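Sterol regulatory element-binding protein cleavage-activating protein (Schizosaccharomyces pombe, PDB 4YHC) acts as an escort required for processing of the membrane-bound transcription factor precursor sre1 when sterol or oxygen is low, this crystallised part being its WD40 domain. Local coordinates at residues 14-17 with 18-21; 213-217 with 218-222; 315-318 with 319-322; 413-417 with 418-422. The protein carries 9 engineered substitutions. All coordinates share one frame; numbering follows the deposited sequence.

Contact 1: residues 14-17 with 18-21; sequences TLHE and EKFR
Glu18 N and Lys19 N each reach back four residues, the pattern of an alpha-helical turn, here a single short helix (15-19) that runs straight into strand 20-24. The backbone bonds are Glu18 N to Thr14 O at 3.0 Å, Lys19 N to Leu15 O at 3.2 Å and, over three residues instead of four, Phe20 N to Glu17 O, where the N-H...O angle falls to 137°. That last carbonyl is also gripped by Lys425 NZ, which bonds Phe20 O as well and so ties the junction to strand 421-432.

Capping comes from Thr14 at the N-cap. Its OG1 lies between the backbone N and the carbonyl carbon (chi1 78°), a position from which it accepts Glu17 N at 3.1 Å. The Glu17 carboxylate turns the other way along the chain and takes Thr13 N through OE1, so that the helix start is held by two side chains.

The remaining contacts are looser packing. Leu15 CD1 passes 4.0 Å from Glu18 OE2. The Phe20 ring leads off to Val412, Met414, Val460 and Tyr462, which buries the Phe20 side chain. The Lys19 chain runs past the Leu15 carbonyl, with CG 3.5 Å from Leu15 O, then bends at its third torsion and sets CE at the edge of the His16 ring, 4.5 Å from His16 ND1.

Contact 2: residues 213-217 with 218-222; sequences LSQNK and NYLTE
Gln215 carries its CG between the backbone N and the carbonyl carbon (chi1 62°) and is extended beyond it, which brings its amide to the carbonyls of Asn216 and Tyr219. Asn216 has CG on the far side from its own N (chi1 -174°), and this sets OD1 over the N-H of Asn218. That bond is 3.0 Å between Asn218 N and Asn216 OD1, with the donor in the carbonyl plane. Asn216 ND2 donates to Ser257 OG on strand 253-259, fixing the amide's rotation.

Asn216 O is held twice, by Gln215 NE2 and by Tyr219 N, each at 3.0 Å and from opposite faces of its plane. Gln215 NE2 also makes a weak bond to Tyr219 O, 2.7 Å away. With a leucine here, Asn216 O and Tyr219 O would probably each lose the Gln215 amide as a donor, and with it the bridge between them.

The Tyr219 ring runs beside the Asn216 amide, planes 69° apart, with Tyr219 CD2 3.6 Å from Asn216 CG. Asn218 CB covers one ring face near the rim. The arrangement is an Asx turn leading into a type I beta turn (219-222), within the propeller loop that carries the chain from the outermost strand 207-212 of one sheet to strand 226-230 of the next.

Contact 3: residues 315-318 with 319-322; sequences LNKW and DQQP
Lys317 packs its CB 3.3 Å from Asp319 O where the chain leaves strand 311-317, just past a classic beta bulge in which Leu315 and Asn316 both face Phe282. Asp319 comes first. Its carboxylate meets the Trp318 indole at the edge and in the ring plane, with Asp319 OD2 3.6 Å from Trp318 CD1 and the two flat groups 82° apart. Trp318 also has Lys250 as a cation-pi partner, while its carbonyl accepts from Lys250 NZ and Asn251 ND2.

Gln320 is the centre of an inverse gamma turn, supported by a weak bond from Gln321 N to Asp319 O. A bend at its second torsion (chi2 -79°) folds the amide back toward the strand, leaving Gln320 OE1 4.0 Å from Lys317 CE. The other atom of the amide, Gln320 NE2, comes 3.0 Å from Asn316 OD1, the amide planes 28° apart. Asp248 joins the two amides: its OD2 accepts from Gln320 NE2 and its OD1 from Asn316 ND2, which also donates to Ala233 O.

Gln321 takes part through its carbonyl. With an alanine in place of Lys317, Gln321 O would probably be left without its weak lysine donor, and Gln320 OE1 without the methylene packed beside it. The existing chain, bent at its third torsion, brings Lys317 NZ 3.3 Å from Gln321 O, a weak hydrogen bond.

Contact 4: residues 413-417 with 418-422; sequences WMYSQ and SEKKH
Tyr415 sets its ring obliquely against the backbone of Lys420 and Lys421, its OH 3.5 Å from Lys420 CA and its side chain running beside that of Lys420 in the same direction. The setting is a beta hairpin of strands 406-416 and 421-432, closed by a G1 bulge; residues 413-422, its turn end, fall in the predicted fifth WD repeat. The evidence for the bulge is that Lys420 and Lys421 both face Ser416, with Lys420 in the left-handed region of backbone space. Ser416 O accepts from Lys421 N at 3.3 Å and, weakly, from Lys420 N at 2.9 Å. In return Ser416 N gives Lys421 O a nearly straight bond of 2.8 Å (N-H...O 172°).

Next to it Tyr415 and His422 form a non-hydrogen-bonded antiparallel pair, flanked by CA-H...O contacts, one of them from His422 CA to Met414 O at 3.4 Å. The same carbonyl oxygen sits over one face of the His422 imidazole, toward the rim. Beyond, the six-membered ring of Trp413 and the His422 ring are near parallel (20°) but slid apart, so they hardly overlap. Trp413 NE1 is anchored on Ser353 OG, Gln417 NE2 on Gly361 O, and Tyr415 stacks with His347, which fastens the hairpin to its surroundings.

At the turn, Ser416 OG is anti to its backbone N (chi1 174°) and faces Glu419. Its link to Glu419 OE1 is weak, and it is also unsettled, since a water 2.7 Å from Ser416 OG could take the same hydroxyl proton; that water accepts from Ser418 N.

Overall arrangement
Along the chain the four contacts run from contact 1 near the N-terminus to contact 4 near the C-terminus, yet these two are neighbours in space. Their centres are about 13 Å apart, and Phe20 CZ packs 3.5 Å from Trp413 C. Strand 20-24, entered from contact 1, shares an antiparallel sheet with strands 441-445, 448-453 and 456-462, so the N-terminal part closes onto the C-terminal one, as in propeller ring closure. Contact 4 lies in the adjacent five-stranded sheet. Contacts 2 and 3 have their centres about 23 Å apart and about 46 and 41 Å from that of contact 1. All four shape turns or strand ends, 2 and 3 far from the touching 1 and 4.

Contact 1: residues 14-17 with 18-21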
loop_
_atom_site.group_PDB
_atom_site.type_symbol
_atom_site.label_atom_id
_atom_site.label_comp_id
_atom_site.label_asym_id
_atom_site.label_seq_id
_atom_site.Cartn_x
_atom_site.Cartn_y
_atom_site.Cartn_z
ATOM N N THR A 14 8.218 -24.500 -19.018
ATOM C CA THR A 14 6.740 -24.375 -19.249
ATOM C C THR A 14 6.446 -22.914 -19.418
ATOM O O THR A 14 7.217 -22.078 -18.931
ATOM C CB THR A 14 5.830 -24.973 -18.134
ATOM O OG1 THR A 14 5.709 -24.125 -16.946
ATOM C CG2 THR A 14 6.337 -26.363 -17.727
ATOM N N LEU A 15 5.389 -22.620 -20.164
ATOM C CA LEU A 15 4.884 -21.255 -20.289
ATOM C C LEU A 15 4.593 -20.683 -18.923
ATOM O O LEU A 15 4.941 -19.543 -18.683
ATOM C CB LEU A 15 3.638 -21.150 -21.155
ATOM C CG LEU A 15 3.413 -19.728 -21.712
ATOM C CD1 LEU A 15 4.421 -19.457 -22.836
ATOM C CD2 LEU A 15 1.984 -19.465 -22.217
ATOM N N HIS A 16 4.043 -21.481 -18.024
ATOM C CA HIS A 16 3.790 -21.013 -16.646
ATOM C C HIS A 16 5.029 -20.500 -15.944
ATOM O O HIS A 16 4.979 -19.432 -15.309
ATOM C CB HIS A 16 3.121 -22.067 -15.775
ATOM C CG HIS A 16 1.865 -22.613 -16.370
ATOM N ND1 HIS A 16 0.920 -21.814 -16.979
ATOM C CD2 HIS A 16 1.402 -23.879 -16.459
ATOM C CE1 HIS A 16 -0.074 -22.568 -17.425
ATOM N NE2 HIS A 16 0.190 -23.823 -17.107
ATOM N N GLU A 17 6.146 -21.219 -16.093
ATOM C CA GLU A 17 7.416 -20.781 -15.498
ATOM C C GLU A 17 7.926 -19.557 -16.136
ATOM O O GLU A 17 8.497 -18.712 -15.494
ATOM C CB GLU A 17 8.490 -21.843 -15.639
ATOM C CG GLU A 17 8.149 -23.039 -14.784
ATOM C CD GLU A 17 9.156 -24.158 -14.963
ATOM O OE1 GLU A 17 9.864 -24.223 -16.012
ATOM O OE2 GLU A 17 9.241 -24.982 -14.043
ATOM N N GLU A 18 7.751 -19.481 -17.447
ATOM C CA GLU A 18 8.218 -18.350 -18.158
ATOM C C GLU A 18 7.602 -17.019 -17.672
ATOM O O GLU A 18 8.260 -15.992 -17.646
ATOM C CB GLU A 18 7.940 -18.561 -19.657
ATOM C CG GLU A 18 8.642 -17.497 -20.476
ATOM C CD GLU A 18 8.442 -17.670 -21.973
ATOM O OE1 GLU A 18 8.370 -16.617 -22.621
ATOM O OE2 GLU A 18 8.364 -18.835 -22.461
ATOM N N LYS A 19 6.321 -17.040 -17.354
ATOM C CA LYS A 19 5.593 -15.867 -16.864
ATOM C C LYS A 19 5.990 -15.419 -15.452
ATOM O O LYS A 19 5.697 -14.303 -15.048
ATOM C CB LYS A 19 4.121 -16.189 -16.871
ATOM C CG LYS A 19 3.663 -16.328 -18.309
ATOM C CD LYS A 19 2.198 -16.437 -18.527
ATOM C CE LYS A 19 1.552 -17.435 -17.613
ATOM N NZ LYS A 19 0.105 -17.133 -17.582
ATOM N N PHE A 20 6.621 -16.301 -14.690
ATOM C CA PHE A 20 7.174 -15.931 -13.373
ATOM C C PHE A 20 8.525 -15.239 -13.513
ATOM O O PHE A 20 9.547 -15.826 -13.946
ATOM C CB PHE A 20 7.269 -17.212 -12.477
ATOM C CG PHE A 20 7.786 -16.958 -11.080
ATOM C CD1 PHE A 20 7.610 -15.771 -10.457
ATOM C CD2 PHE A 20 8.441 -17.969 -10.387
ATOM C CE1 PHE A 20 8.063 -15.588 -9.164
ATOM C CE2 PHE A 20 8.933 -17.775 -9.133
ATOM C CZ PHE A 20 8.730 -16.573 -8.492
ATOM N N ARG A 21 8.583 -13.962 -13.164
ATOM C CA ARG A 21 9.752 -13.141 -13.561
ATOM C C ARG A 21 10.343 -12.406 -12.389
ATOM O O ARG A 21 9.605 -11.883 -11.514
ATOM C CB ARG A 21 9.359 -12.061 -14.593
ATOM C CG ARG A 21 8.905 -12.566 -15.965
ATOM C CD ARG A 21 10.046 -13.136 -16.799
ATOM N NE ARG A 21 11.062 -12.130 -17.128
ATOM C CZ ARG A 21 10.990 -11.237 -18.106
ATOM N NH1 ARG A 21 9.918 -11.161 -18.876
ATOM N NH2 ARG A 21 11.974 -10.358 -18.257
#

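Contact 2: residues 213-217 with 218-222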
loop_
_atom_site.group_PDB
_atom_site.type_symbol
_atom_site.label_atom_id
_atom_site.label_comp_id
_atom_site.label_asym_id
_atom_site.label_seq_id
_atom_site.Cartn_x
_atom_site.Cartn_y
_atom_site.Cartn_z
ATOM N N LEU A 213 -15.689 5.766 15.540
ATOM C CA LEU A 213 -16.261 4.504 15.099
ATOM C C LEU A 213 -16.456 3.517 16.230
ATOM O O LEU A 213 -15.716 3.543 17.169
ATOM C CB LEU A 213 -15.295 3.847 14.124
ATOM C CG LEU A 213 -15.570 4.104 12.669
ATOM C CD1 LEU A 213 -15.912 5.555 12.387
ATOM C CD2 LEU A 213 -14.365 3.597 11.892
ATOM N N SER A 214 -17.417 2.609 16.091
ATOM C CA SER A 214 -17.605 1.516 17.069
ATOM C C SER A 214 -17.130 0.173 16.515
ATOM O O SER A 214 -17.625 -0.270 15.473
ATOM C CB SER A 214 -19.088 1.367 17.434
ATOM O OG SER A 214 -19.719 2.625 17.622
ATOM N N GLN A 215 -16.193 -0.491 17.191
ATOM C CA GLN A 215 -15.988 -1.937 16.942
ATOM C C GLN A 215 -17.196 -2.811 17.339
ATOM O O GLN A 215 -18.111 -2.360 18.010
ATOM C CB GLN A 215 -14.779 -2.447 17.685
ATOM C CG GLN A 215 -14.915 -2.303 19.187
ATOM C CD GLN A 215 -14.038 -3.277 19.896
ATOM O OE1 GLN A 215 -13.006 -2.927 20.455
ATOM N NE2 GLN A 215 -14.423 -4.530 19.840
ATOM N N ASN A 216 -17.127 -4.083 16.963
ATOM C CA ASN A 216 -18.105 -5.082 17.323
ATOM C C ASN A 216 -18.259 -5.078 18.870
ATOM O O ASN A 216 -17.298 -5.233 19.621
ATOM C CB ASN A 216 -17.689 -6.448 16.699
ATOM C CG ASN A 216 -18.723 -7.532 16.897
ATOM O OD1 ASN A 216 -19.316 -7.657 17.973
ATOM N ND2 ASN A 216 -18.895 -8.384 15.890
ATOM N N LYS A 217 -19.440 -4.737 19.331
ATOM C CA LYS A 217 -19.736 -4.612 20.755
ATOM C C LYS A 217 -19.500 -5.894 21.574
ATOM O O LYS A 217 -19.346 -5.810 22.769
ATOM C CB LYS A 217 -21.148 -4.116 20.964
ATOM C CG LYS A 217 -22.173 -4.485 19.885
ATOM C CD LYS A 217 -22.091 -3.599 18.628
ATOM C CE LYS A 217 -21.717 -4.364 17.352
ATOM N NZ LYS A 217 -21.342 -3.363 16.314
ATOM N N ASN A 218 -19.455 -7.070 20.932
ATOM C CA ASN A 218 -19.106 -8.310 21.618
ATOM C C ASN A 218 -17.690 -8.385 22.052
ATOM O O ASN A 218 -17.354 -9.345 22.692
ATOM C CB ASN A 218 -19.298 -9.529 20.714
ATOM C CG ASN A 218 -20.734 -9.991 20.642
ATOM O OD1 ASN A 218 -21.422 -10.029 21.634
ATOM N ND2 ASN A 218 -21.188 -10.339 19.455
ATOM N N TYR A 219 -16.839 -7.434 21.657
ATOM C CA TYR A 219 -15.384 -7.577 21.787
ATOM C C TYR A 219 -14.723 -6.292 22.259
ATOM O O TYR A 219 -13.598 -6.002 21.893
ATOM C CB TYR A 219 -14.788 -8.033 20.461
ATOM C CG TYR A 219 -15.400 -9.326 19.955
ATOM C CD1 TYR A 219 -15.066 -10.579 20.524
ATOM C CD2 TYR A 219 -16.311 -9.313 18.935
ATOM C CE1 TYR A 219 -15.647 -11.768 20.070
ATOM C CE2 TYR A 219 -16.873 -10.493 18.466
ATOM C CZ TYR A 219 -16.549 -11.709 19.034
ATOM O OH TYR A 219 -17.116 -12.851 18.500
ATOM N N LEU A 220 -15.435 -5.543 23.098
ATOM C CA LEU A 220 -15.012 -4.198 23.548
ATOM C C LEU A 220 -13.713 -4.136 24.373
ATOM O O LEU A 220 -13.058 -3.094 24.387
ATOM C CB LEU A 220 -16.149 -3.514 24.333
ATOM C CG LEU A 220 -17.336 -3.011 23.505
ATOM C CD1 LEU A 220 -18.604 -2.761 24.338
ATOM C CD2 LEU A 220 -16.896 -1.767 22.702
ATOM N N THR A 221 -13.325 -5.235 25.019
ATOM C CA THR A 221 -12.082 -5.230 25.804
ATOM C C THR A 221 -10.815 -5.549 24.996
ATOM O O THR A 221 -9.692 -5.428 25.519
ATOM C CB THR A 221 -12.124 -6.240 27.005
ATOM O OG1 THR A 221 -12.042 -7.584 26.515
ATOM C CG2 THR A 221 -13.370 -6.091 27.782
ATOM N N GLU A 222 -10.984 -5.977 23.748
ATOM C CA GLU A 222 -9.826 -6.321 22.943
ATOM C C GLU A 222 -9.056 -5.052 22.627
ATOM O O GLU A 222 -9.609 -3.985 22.495
ATOM C CB GLU A 222 -10.239 -7.076 21.682
ATOM C CG GLU A 222 -10.946 -8.383 21.946
ATOM C CD GLU A 222 -11.123 -9.208 20.711
ATOM O OE1 GLU A 222 -10.833 -8.715 19.575
ATOM O OE2 GLU A 222 -11.553 -10.367 20.848
#

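Contact 3: residues 315-318 with 319-322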
loop_
_atom_site.group_PDB
_atom_site.type_symbol
_atom_site.label_atom_id
_atom_site.label_comp_id
_atom_site.label_asym_id
_atom_site.label_seq_id
_atom_site.Cartn_x
_atom_site.Cartn_y
_atom_site.Cartn_z
ATOM N N LEU A 315 -19.089 -6.613 -0.989
ATOM C CA LEU A 315 -18.419 -5.976 0.116
ATOM C C LEU A 315 -19.136 -4.808 0.666
ATOM O O LEU A 315 -18.991 -4.515 1.819
ATOM C CB LEU A 315 -17.041 -5.406 -0.279
ATOM C CG LEU A 315 -15.762 -6.201 -0.252
ATOM C CD1 LEU A 315 -14.578 -5.205 -0.379
ATOM C CD2 LEU A 315 -15.701 -7.101 0.973
ATOM N N ASN A 316 -19.835 -4.039 -0.144
ATOM C CA ASN A 316 -20.520 -2.910 0.396
ATOM C C ASN A 316 -21.612 -2.464 -0.606
ATOM O O ASN A 316 -21.632 -2.949 -1.733
ATOM C CB ASN A 316 -19.554 -1.759 0.717
ATOM C CG ASN A 316 -20.152 -0.726 1.628
ATOM O OD1 ASN A 316 -21.259 -0.922 2.183
ATOM N ND2 ASN A 316 -19.441 0.400 1.802
ATOM N N LYS A 317 -22.536 -1.636 -0.150
ATOM C CA LYS A 317 -23.618 -1.181 -1.034
ATOM C C LYS A 317 -23.781 0.284 -0.804
ATOM O O LYS A 317 -23.654 0.725 0.323
ATOM C CB LYS A 317 -24.957 -1.914 -0.774
ATOM C CG LYS A 317 -24.908 -3.404 -1.005
ATOM C CD LYS A 317 -26.240 -4.047 -1.310
ATOM C CE LYS A 317 -27.028 -4.345 -0.063
ATOM N NZ LYS A 317 -28.487 -4.601 -0.365
ATOM N N TRP A 318 -24.114 1.014 -1.869
ATOM C CA TRP A 318 -24.384 2.408 -1.804
ATOM C C TRP A 318 -25.515 2.721 -0.797
ATOM O O TRP A 318 -25.401 3.654 0.033
ATOM C CB TRP A 318 -24.774 2.887 -3.217
ATOM C CG TRP A 318 -24.715 4.361 -3.372
ATOM C CD1 TRP A 318 -25.759 5.251 -3.237
ATOM C CD2 TRP A 318 -23.557 5.150 -3.651
ATOM N NE1 TRP A 318 -25.320 6.502 -3.453
ATOM C CE2 TRP A 318 -23.974 6.494 -3.679
ATOM C CE3 TRP A 318 -22.195 4.860 -3.849
ATOM C CZ2 TRP A 318 -23.079 7.551 -3.885
ATOM C CZ3 TRP A 318 -21.322 5.889 -4.089
ATOM C CH2 TRP A 318 -21.759 7.226 -4.105
ATOM N N ASP A 319 -26.551 1.883 -0.868
ATOM C CA ASP A 319 -27.781 1.956 -0.115
ATOM C C ASP A 319 -27.974 0.566 0.416
ATOM O O ASP A 319 -27.903 -0.398 -0.352
ATOM C CB ASP A 319 -29.000 2.214 -1.050
ATOM C CG ASP A 319 -29.008 3.611 -1.630
ATOM O OD1 ASP A 319 -28.987 4.591 -0.857
ATOM O OD2 ASP A 319 -29.039 3.714 -2.885
ATOM N N GLN A 320 -28.249 0.475 1.705
ATOM C CA GLN A 320 -28.334 -0.815 2.401
ATOM C C GLN A 320 -29.807 -1.207 2.421
ATOM O O GLN A 320 -30.370 -1.514 3.458
ATOM C CB GLN A 320 -27.715 -0.737 3.822
ATOM C CG GLN A 320 -26.219 -0.344 3.861
ATOM C CD GLN A 320 -25.230 -1.481 3.524
ATOM O OE1 GLN A 320 -25.604 -2.627 3.290
ATOM N NE2 GLN A 320 -23.949 -1.147 3.506
ATOM N N GLN A 321 -30.406 -1.188 1.232
ATOM C CA GLN A 321 -31.817 -1.427 1.012
ATOM C C GLN A 321 -31.877 -2.310 -0.225
ATOM O O GLN A 321 -30.872 -2.455 -0.926
ATOM C CB GLN A 321 -32.568 -0.103 0.775
ATOM C CG GLN A 321 -32.248 0.618 -0.540
ATOM C CD GLN A 321 -33.475 0.872 -1.441
ATOM O OE1 GLN A 321 -34.595 0.390 -1.181
ATOM N NE2 GLN A 321 -33.254 1.593 -2.538
ATOM N N PRO A 322 -33.032 -2.931 -0.491
ATOM C CA PRO A 322 -33.173 -3.725 -1.724
ATOM C C PRO A 322 -33.435 -2.832 -2.948
ATOM O O PRO A 322 -33.847 -1.699 -2.790
ATOM C CB PRO A 322 -34.350 -4.644 -1.426
ATOM C CG PRO A 322 -35.107 -3.989 -0.324
ATOM C CD PRO A 322 -34.125 -3.164 0.471
#

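Contact 4: residues 413-417 with 418-422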
loop_
_atom_site.group_PDB
_atom_site.type_symbol
_atom_site.label_atom_id
_atom_site.label_comp_id
_atom_site.label_asym_id
_atom_site.label_seq_id
_atom_site.Cartn_x
_atom_site.Cartn_y
_atom_site.Cartn_z
ATOM N N TRP A 413 10.162 -16.893 -4.984
ATOM C CA TRP A 413 9.003 -17.754 -5.075
ATOM C C TRP A 413 7.697 -17.001 -5.191
ATOM O O TRP A 413 7.608 -15.818 -4.869
ATOM C CB TRP A 413 8.941 -18.729 -3.878
ATOM C CG TRP A 413 8.984 -18.072 -2.502
ATOM C CD1 TRP A 413 10.026 -17.886 -1.744
ATOM C CD2 TRP A 413 7.852 -17.570 -1.773
ATOM N NE1 TRP A 413 9.659 -17.263 -0.555
ATOM C CE2 TRP A 413 8.318 -17.081 -0.554
ATOM C CE3 TRP A 413 6.511 -17.501 -2.039
ATOM C CZ2 TRP A 413 7.463 -16.476 0.408
ATOM C CZ3 TRP A 413 5.674 -16.888 -1.119
ATOM C CH2 TRP A 413 6.164 -16.413 0.117
ATOM N N MET A 414 6.665 -17.732 -5.606
ATOM C CA MET A 414 5.336 -17.179 -5.680
ATOM C C MET A 414 4.330 -18.164 -5.256
ATOM O O MET A 414 4.549 -19.354 -5.352
ATOM C CB MET A 414 5.043 -16.737 -7.105
ATOM C CG MET A 414 5.168 -17.817 -8.183
ATOM S SD MET A 414 4.258 -17.426 -9.768
ATOM C CE MET A 414 2.565 -17.237 -9.274
ATOM N N TYR A 415 3.205 -17.669 -4.782
ATOM C CA TYR A 415 2.075 -18.474 -4.452
ATOM C C TYR A 415 0.814 -17.827 -5.061
ATOM O O TYR A 415 0.501 -16.649 -4.786
ATOM C CB TYR A 415 1.924 -18.596 -2.930
ATOM C CG TYR A 415 0.780 -19.515 -2.494
ATOM C CD1 TYR A 415 0.878 -20.910 -2.678
ATOM C CD2 TYR A 415 -0.365 -18.999 -1.913
ATOM C CE1 TYR A 415 -0.167 -21.761 -2.301
ATOM C CE2 TYR A 415 -1.410 -19.821 -1.558
ATOM C CZ TYR A 415 -1.302 -21.201 -1.734
ATOM O OH TYR A 415 -2.358 -21.980 -1.362
ATOM N N SER A 416 0.084 -18.604 -5.872
ATOM C CA SER A 416 -1.179 -18.156 -6.441
ATOM C C SER A 416 -2.278 -18.592 -5.498
ATOM O O SER A 416 -2.534 -19.817 -5.377
ATOM C CB SER A 416 -1.374 -18.792 -7.819
ATOM O OG SER A 416 -2.666 -18.472 -8.305
ATOM N N GLN A 417 -2.894 -17.623 -4.794
ATOM C CA GLN A 417 -3.821 -17.943 -3.735
ATOM C C GLN A 417 -5.074 -18.598 -4.289
ATOM O O GLN A 417 -5.704 -19.378 -3.560
ATOM C CB GLN A 417 -4.258 -16.717 -2.941
ATOM C CG GLN A 417 -3.122 -15.873 -2.417
ATOM C CD GLN A 417 -3.273 -15.387 -1.001
ATOM O OE1 GLN A 417 -3.363 -16.200 -0.098
ATOM N NE2 GLN A 417 -3.150 -14.026 -0.776
ATOM N N SER A 418 -5.452 -18.312 -5.532
ATOM C CA SER A 418 -6.717 -18.850 -6.014
ATOM C C SER A 418 -6.558 -20.258 -6.623
ATOM O O SER A 418 -7.457 -21.058 -6.533
ATOM C CB SER A 418 -7.381 -17.937 -7.038
ATOM O OG SER A 418 -6.647 -17.959 -8.260
ATOM N N GLU A 419 -5.436 -20.569 -7.240
ATOM C CA GLU A 419 -5.225 -21.907 -7.740
ATOM C C GLU A 419 -4.501 -22.810 -6.754
ATOM O O GLU A 419 -4.320 -23.984 -7.064
ATOM C CB GLU A 419 -4.390 -21.862 -8.987
ATOM C CG GLU A 419 -4.813 -20.808 -9.970
ATOM C CD GLU A 419 -3.690 -20.540 -10.946
ATOM O OE1 GLU A 419 -2.539 -20.765 -10.544
ATOM O OE2 GLU A 419 -3.937 -20.118 -12.102
ATOM N N LYS A 420 -4.040 -22.253 -5.625
ATOM C CA LYS A 420 -3.269 -22.976 -4.584
ATOM C C LYS A 420 -1.964 -23.584 -5.087
ATOM O O LYS A 420 -1.602 -24.714 -4.767
ATOM C CB LYS A 420 -4.135 -23.994 -3.848
ATOM C CG LYS A 420 -5.400 -23.364 -3.253
ATOM C CD LYS A 420 -6.573 -24.337 -3.053
ATOM C CE LYS A 420 -6.828 -24.727 -1.593
ATOM N NZ LYS A 420 -6.487 -26.154 -1.311
ATOM N N LYS A 421 -1.249 -22.791 -5.857
ATOM C CA LYS A 421 -0.103 -23.248 -6.576
ATOM C C LYS A 421 1.114 -22.435 -6.173
ATOM O O LYS A 421 1.092 -21.210 -6.253
ATOM C CB LYS A 421 -0.359 -23.111 -8.088
ATOM C CG LYS A 421 0.788 -23.639 -8.980
ATOM C CD LYS A 421 1.164 -25.105 -8.685
ATOM C CE LYS A 421 2.531 -25.519 -9.255
ATOM N NZ LYS A 421 2.437 -25.683 -10.742
ATOM N N HIS A 422 2.155 -23.134 -5.743
ATOM C CA HIS A 422 3.424 -22.561 -5.408
ATOM C C HIS A 422 4.414 -22.769 -6.557
ATOM O O HIS A 422 4.318 -23.763 -7.259
ATOM C CB HIS A 422 3.930 -23.270 -4.169
ATOM C CG HIS A 422 5.019 -22.545 -3.480
ATOM N ND1 HIS A 422 6.350 -22.708 -3.811
ATOM C CD2 HIS A 422 4.986 -21.639 -2.473
ATOM C CE1 HIS A 422 7.094 -21.947 -3.026
ATOM N NE2 HIS A 422 6.291 -21.296 -2.200
HETATM O O HOH W 1 -4.185 -16.283 -7.698
#